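PDB 1U84: hypothetical protein from Geobacillus stearothermophilus, which is of unknown function but belongs to the DUF1871 family and folds as a small, all-helical single-chain protein. Local coordinates for residues E15-W20 with R76-L81. Sequence-based numbering, arbitrary orientation.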
# COMPACT_ATOMS: atom_id res chain seq x y z
N GLU A 15 -5.44 3.74 6.29
CA GLU A 15 -6.83 3.72 5.79
C GLU A 15 -6.93 3.48 4.30
O GLU A 15 -7.68 2.61 3.85
CB GLU A 15 -7.57 4.99 6.18
CG GLU A 15 -7.99 5.03 7.63
CD GLU A 15 -8.53 6.41 8.02
OE1 GLU A 15 -7.79 7.42 7.88
OE2 GLU A 15 -9.70 6.48 8.47
N TRP A 16 -6.13 4.22 3.54
CA TRP A 16 -6.10 4.06 2.08
C TRP A 16 -5.68 2.66 1.67
O TRP A 16 -6.23 2.09 0.73
CB TRP A 16 -5.15 5.08 1.47
CG TRP A 16 -5.67 6.49 1.47
CD1 TRP A 16 -6.73 6.99 2.18
CD2 TRP A 16 -5.08 7.60 0.80
NE1 TRP A 16 -6.88 8.33 1.93
CE2 TRP A 16 -5.86 8.73 1.10
CE3 TRP A 16 -3.98 7.74 -0.07
CZ2 TRP A 16 -5.56 10.00 0.58
CZ3 TRP A 16 -3.68 9.01 -0.57
CH2 TRP A 16 -4.48 10.11 -0.26
N ILE A 17 -4.69 2.08 2.37
CA ILE A 17 -4.19 0.78 1.98
C ILE A 17 -5.27 -0.26 2.26
O ILE A 17 -5.57 -1.08 1.40
CB ILE A 17 -2.87 0.40 2.67
CG1 ILE A 17 -1.79 1.38 2.26
CG2 ILE A 17 -2.49 -1.03 2.27
CD1 ILE A 17 -0.65 1.54 3.33
N GLY A 18 -5.88 -0.17 3.44
CA GLY A 18 -6.96 -1.13 3.78
C GLY A 18 -8.09 -1.00 2.77
O GLY A 18 -8.63 -2.02 2.24
N ALA A 19 -8.44 0.25 2.49
CA ALA A 19 -9.56 0.54 1.58
C ALA A 19 -9.36 0.05 0.15
O ALA A 19 -10.35 -0.23 -0.57
CB ALA A 19 -9.91 2.02 1.59
N TRP A 20 -8.11 -0.09 -0.27
CA TRP A 20 -7.76 -0.66 -1.56
C TRP A 20 -8.52 -1.98 -1.82
O TRP A 20 -9.08 -2.20 -2.91
CB TRP A 20 -6.25 -0.91 -1.62
CG TRP A 20 -5.70 -1.20 -2.97
CD1 TRP A 20 -5.98 -0.55 -4.16
CD2 TRP A 20 -4.71 -2.16 -3.27
NE1 TRP A 20 -5.23 -1.08 -5.18
CE2 TRP A 20 -4.42 -2.07 -4.65
CE3 TRP A 20 -4.00 -3.10 -2.48
CZ2 TRP A 20 -3.48 -2.89 -5.26
CZ3 TRP A 20 -3.07 -3.92 -3.10
CH2 TRP A 20 -2.80 -3.80 -4.48
N ARG A 76 1.40 5.04 -6.49
CA ARG A 76 1.36 6.47 -6.85
C ARG A 76 0.50 7.29 -5.91
O ARG A 76 0.89 8.37 -5.49
CB ARG A 76 0.90 6.65 -8.31
CG ARG A 76 1.99 6.23 -9.26
CD ARG A 76 1.62 6.31 -10.75
NE ARG A 76 2.84 6.15 -11.54
CZ ARG A 76 2.88 5.80 -12.83
NH1 ARG A 76 1.76 5.52 -13.52
NH2 ARG A 76 4.06 5.71 -13.45
N ARG A 77 -0.65 6.74 -5.54
CA ARG A 77 -1.57 7.46 -4.64
C ARG A 77 -0.94 7.67 -3.26
O ARG A 77 -1.00 8.76 -2.66
CB ARG A 77 -2.91 6.75 -4.51
CG ARG A 77 -3.74 6.58 -5.80
CD ARG A 77 -3.82 7.86 -6.66
NE ARG A 77 -4.41 7.63 -7.99
CZ ARG A 77 -3.86 6.91 -8.97
NH1 ARG A 77 -2.70 6.31 -8.80
NH2 ARG A 77 -4.49 6.79 -10.13
N LEU A 78 -0.26 6.63 -2.76
CA LEU A 78 0.35 6.71 -1.44
C LEU A 78 1.50 7.70 -1.42
O LEU A 78 1.64 8.46 -0.48
CB LEU A 78 0.87 5.34 -0.98
CG LEU A 78 -0.20 4.24 -0.81
CD1 LEU A 78 0.51 2.93 -0.43
CD2 LEU A 78 -1.26 4.58 0.27
N LEU A 79 2.32 7.67 -2.46
CA LEU A 79 3.44 8.60 -2.51
C LEU A 79 2.97 10.03 -2.75
O LEU A 79 3.60 10.97 -2.24
CB LEU A 79 4.44 8.17 -3.60
CG LEU A 79 5.25 6.92 -3.24
CD1 LEU A 79 6.06 6.35 -4.42
CD2 LEU A 79 6.16 7.17 -2.05
N GLU A 80 1.86 10.20 -3.48
CA GLU A 80 1.24 11.54 -3.62
C GLU A 80 0.87 12.13 -2.28
O GLU A 80 1.18 13.30 -1.98
CB GLU A 80 0.01 11.51 -4.51
CG GLU A 80 0.34 11.40 -5.95
CD GLU A 80 -0.87 11.09 -6.78
OE1 GLU A 80 -2.01 11.23 -6.26
OE2 GLU A 80 -0.67 10.71 -7.96
N LEU A 81 0.25 11.30 -1.43
CA LEU A 81 -0.06 11.75 -0.07
C LEU A 81 1.17 12.03 0.78
O LEU A 81 1.24 13.05 1.45
CB LEU A 81 -0.98 10.76 0.64
CG LEU A 81 -1.32 11.13 2.09
CD1 LEU A 81 -1.92 12.52 2.21
CD2 LEU A 81 -2.23 10.08 2.70
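Trp-16 lays its indole against Leu-81 in a CH-pi contact. CD2 of Leu-81 sits over one face of the six-membered ring, 3.7 Å from its centroid and 12° off the ring normal. With CG anti to the backbone N (chi1 178°), the leucine branch carries CD2 out over the ring. Closer to the leucine backbone, Leu-81 CB lies over the rim on the same face, 3.4 Å from Trp-16 CZ3.

The ring edge meets a polar atom: the carbonyl oxygen of Arg-77 lies in the indole plane, 3.4 Å from Trp-16 CZ3. That oxygen also accepts the helical bond from Leu-81 N, so the tryptophan edge fits against an intact helix turn.

Deeper in, the contact is purely aliphatic. Ile-17 and Leu-78 cross at about a right angle, with Ile-17 CG1 against both leucine methyls, 3.8 Å from CD2 and 3.9 Å from CD1. Leu-78 CD2 also reaches Trp-16 CB at 4.1 Å, bridging the two neighbouring residues. An alanine in place of Leu-78 would lack both methyls, and would probably leave a gap beside Ile-17 CG1 and Trp-16 CB. Val-37 of helix 31-41 touches both Ile-17 and Leu-78, closing this layer from the core.

The helix segments run antiparallel at 166°, their axes 10.9 Å apart. The contact thus pairs the first and last helices of a compact four-helix fold, with an aliphatic inner layer and an aromatic-aliphatic outer one.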